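Local coordinates for aminopeptidase (Aneurinibacillus sp., PDB 2EK9), which is probably a zinc-dependent aminopeptidase of the M28 family, removing residues from the N-termini of peptides, at residues N220-I225 and I291-G296. Sequence-based numbering, arbitrary orientation.
Sequences NDIIII and IKRTIG
Arg-293 wraps its side chain around the carbonyl oxygen of Asn-220. CB, CG and CD of the arginine all lie against that oxygen, CD nearest at 3.1 Å from Asn-220 O, with Asn-220 CB beside it. A bend at chi3 (-68°) then folds the chain back, leaving NE to form a salt bridge with Asp-289 and bringing NH1 within 2.9 Å of Asn-220 O, a hydrogen bond that enters tilted from the carbonyl plane. Ile-222 CD1 lies 3.8 Å from both CZ and NH2 of Arg-293, over one guanidinium face and offset toward its rim; a long residue, aliphatic below and charged at its end, suits both partners. Were this residue cut back to an alanine, Asn-220 O would probably lose its charged donor, Asp-289 its partner and the Ile-222 methyl the guanidinium face it packs against. Just beyond, helix 288-293 gives way to strand 294-300, which runs parallel to strand 222-228 in the sheet of the M28 peptidase domain. Ile-222 N donates to Arg-293 O, and Ile-222 O accepts from Ile-295 N; farther on, Ile-224 N meets Gly-296 O at 2.9 Å, nearly straight at 170°. Threonine suits position 294, on the same side as Ile-222, by offering OG1 to Glu-290 O and its CG2 methyl to Ile-224 CG1. Beta-branched Ile-223 fills the other, buried side, its CG1 3.6 Å from Ile-295 CG1, while Ile-295 CD1 lies between Ile-223 CG1 and the Asp-221 carboxylate.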
ATOM      1  N   ASN A 220      21.570 -21.399   0.877  1.00 22.04           N
ATOM      2  CA  ASN A 220      21.754 -20.088   1.479  1.00 22.76           C
ATOM      3  C   ASN A 220      20.684 -19.151   0.928  1.00 21.22           C
ATOM      4  O   ASN A 220      20.812 -17.930   1.008  1.00 21.25           O
ATOM      5  CB  ASN A 220      23.150 -19.532   1.176  1.00 24.42           C
ATOM      6  CG  ASN A 220      23.427 -19.423  -0.305  1.00 28.13           C
ATOM      7  OD1 ASN A 220      22.538 -19.100  -1.095  1.00 33.88           O
ATOM      8  ND2 ASN A 220      24.674 -19.673  -0.694  1.00 34.03           N
ATOM      9  N   ASP A 221      19.630 -19.739   0.365  1.00 19.43           N
ATOM     10  CA  ASP A 221      18.525 -18.972  -0.200  1.00 18.17           C
ATOM     11  C   ASP A 221      17.636 -18.373   0.880  1.00 16.65           C
ATOM     12  O   ASP A 221      17.535 -18.903   1.984  1.00 17.11           O
ATOM     13  CB  ASP A 221      17.648 -19.849  -1.099  1.00 17.70           C
ATOM     14  CG  ASP A 221      18.350 -20.293  -2.364  1.00 18.91           C
ATOM     15  OD1 ASP A 221      19.408 -19.725  -2.703  1.00 20.53           O
ATOM     16  OD2 ASP A 221      17.826 -21.208  -3.030  1.00 19.68           O
ATOM     17  N   ILE A 222      16.984 -17.268   0.540  1.00 15.66           N
ATOM     18  CA  ILE A 222      16.073 -16.585   1.446  1.00 14.39           C
ATOM     19  C   ILE A 222      14.772 -16.264   0.709  1.00 13.91           C
ATOM     20  O   ILE A 222      14.784 -15.887  -0.469  1.00 13.07           O
ATOM     21  CB  ILE A 222      16.658 -15.236   1.943  1.00 14.24           C
ATOM     22  CG1 ILE A 222      17.944 -15.462   2.736  1.00 14.60           C
ATOM     23  CG2 ILE A 222      15.629 -14.508   2.798  1.00 13.42           C
ATOM     24  CD1 ILE A 222      18.658 -14.162   3.102  1.00 13.15           C
ATOM     25  N   ILE A 223      13.651 -16.432   1.402  1.00 13.13           N
ATOM     26  CA  ILE A 223      12.352 -16.093   0.839  1.00 13.77           C
ATOM     27  C   ILE A 223      11.625 -15.226   1.864  1.00 12.95           C
ATOM     28  O   ILE A 223      11.620 -15.539   3.050  1.00 12.81           O
ATOM     29  CB  ILE A 223      11.485 -17.336   0.539  1.00 13.97           C
ATOM     30  CG1 ILE A 223      12.019 -18.062  -0.701  1.00 15.12           C
ATOM     31  CG2 ILE A 223      10.034 -16.908   0.335  1.00 14.92           C
ATOM     32  CD1 ILE A 223      11.127 -19.202  -1.188  1.00 14.31           C
ATOM     33  N   ILE A 224      11.028 -14.135   1.392  1.00 13.14           N
ATOM     34  CA  ILE A 224      10.295 -13.211   2.251  1.00 13.56           C
ATOM     35  C   ILE A 224       8.802 -13.310   1.961  1.00 12.83           C
ATOM     36  O   ILE A 224       8.384 -13.322   0.800  1.00 11.54           O
ATOM     37  CB  ILE A 224      10.718 -11.732   2.000  1.00 13.52           C
ATOM     38  CG1 ILE A 224      12.215 -11.541   2.274  1.00 16.89           C
ATOM     39  CG2 ILE A 224       9.890 -10.791   2.885  1.00 11.26           C
ATOM     40  CD1 ILE A 224      12.580 -11.529   3.731  1.00 28.12           C
ATOM     41  N   ILE A 225       8.010 -13.405   3.026  1.00 12.37           N
ATOM     42  CA  ILE A 225       6.557 -13.454   2.920  1.00 12.05           C
ATOM     43  C   ILE A 225       6.083 -12.282   3.765  1.00 12.12           C
ATOM     44  O   ILE A 225       6.333 -12.237   4.980  1.00 12.57           O
ATOM     45  CB  ILE A 225       5.950 -14.752   3.508  1.00 11.44           C
ATOM     46  CG1 ILE A 225       6.513 -15.989   2.797  1.00 14.53           C
ATOM     47  CG2 ILE A 225       4.436 -14.724   3.356  1.00 12.58           C
ATOM     48  CD1 ILE A 225       7.869 -16.442   3.309  1.00 15.55           C
ATOM     49  N   ILE A 291      20.548  -9.419  -0.082  1.00 12.94           N
ATOM     50  CA  ILE A 291      19.813  -9.026  -1.275  1.00 15.37           C
ATOM     51  C   ILE A 291      19.983 -10.052  -2.393  1.00 16.01           C
ATOM     52  O   ILE A 291      19.003 -10.506  -2.984  1.00 14.64           O
ATOM     53  CB  ILE A 291      20.276  -7.645  -1.802  1.00 15.46           C
ATOM     54  CG1 ILE A 291      19.912  -6.547  -0.798  1.00 17.57           C
ATOM     55  CG2 ILE A 291      19.622  -7.354  -3.153  1.00 16.95           C
ATOM     56  CD1 ILE A 291      18.448  -6.507  -0.459  1.00 23.91           C
ATOM     57  N   LYS A 292      21.226 -10.427  -2.680  1.00 16.86           N
ATOM     58  CA  LYS A 292      21.474 -11.387  -3.744  1.00 19.21           C
ATOM     59  C   LYS A 292      20.987 -12.795  -3.411  1.00 18.30           C
ATOM     60  O   LYS A 292      20.685 -13.570  -4.312  1.00 17.34           O
ATOM     61  CB  LYS A 292      22.964 -11.416  -4.115  1.00 18.56           C
ATOM     62  CG  LYS A 292      23.874 -12.170  -3.170  1.00 22.90           C
ATOM     63  CD  LYS A 292      25.290 -12.227  -3.737  1.00 24.52           C
ATOM     64  CE  LYS A 292      26.241 -12.978  -2.823  1.00 31.62           C
ATOM     65  NZ  LYS A 292      27.643 -12.921  -3.329  1.00 34.66           N
ATOM     66  N   ARG A 293      20.893 -13.128  -2.127  1.00 17.82           N
ATOM     67  CA  ARG A 293      20.430 -14.460  -1.739  1.00 17.23           C
ATOM     68  C   ARG A 293      18.909 -14.572  -1.613  1.00 16.85           C
ATOM     69  O   ARG A 293      18.380 -15.668  -1.415  1.00 15.86           O
ATOM     70  CB  ARG A 293      21.066 -14.888  -0.417  1.00 17.97           C
ATOM     71  CG  ARG A 293      22.562 -15.114  -0.482  1.00 20.04           C
ATOM     72  CD  ARG A 293      23.066 -15.742   0.804  1.00 22.78           C
ATOM     73  NE  ARG A 293      22.979 -14.839   1.946  1.00 23.81           N
ATOM     74  CZ  ARG A 293      22.320 -15.109   3.070  1.00 25.07           C
ATOM     75  NH1 ARG A 293      21.677 -16.261   3.204  1.00 24.49           N
ATOM     76  NH2 ARG A 293      22.319 -14.234   4.066  1.00 24.10           N
ATOM     77  N   THR A 294      18.199 -13.450  -1.711  1.00 15.87           N
ATOM     78  CA  THR A 294      16.744 -13.498  -1.599  1.00 15.02           C
ATOM     79  C   THR A 294      16.154 -13.875  -2.955  1.00 15.17           C
ATOM     80  O   THR A 294      16.075 -13.049  -3.865  1.00 16.67           O
ATOM     81  CB  THR A 294      16.177 -12.146  -1.116  1.00 14.65           C
ATOM     82  OG1 THR A 294      16.715 -11.843   0.178  1.00 14.60           O
ATOM     83  CG2 THR A 294      14.646 -12.209  -1.016  1.00 15.10           C
ATOM     84  N   ILE A 295      15.744 -15.135  -3.087  1.00 15.73           N
ATOM     85  CA  ILE A 295      15.202 -15.625  -4.349  1.00 14.95           C
ATOM     86  C   ILE A 295      13.783 -15.163  -4.643  1.00 14.39           C
ATOM     87  O   ILE A 295      13.313 -15.271  -5.777  1.00 14.47           O
ATOM     88  CB  ILE A 295      15.267 -17.173  -4.423  1.00 14.59           C
ATOM     89  CG1 ILE A 295      14.441 -17.806  -3.302  1.00 14.19           C
ATOM     90  CG2 ILE A 295      16.718 -17.630  -4.312  1.00 16.33           C
ATOM     91  CD1 ILE A 295      14.404 -19.331  -3.371  1.00 16.35           C
ATOM     92  N   GLY A 296      13.105 -14.628  -3.632  1.00 14.10           N
ATOM     93  CA  GLY A 296      11.751 -14.161  -3.853  1.00 14.01           C
ATOM     94  C   GLY A 296      11.052 -13.537  -2.660  1.00 13.41           C
ATOM     95  O   GLY A 296      11.323 -13.880  -1.506  1.00 13.09           O
TER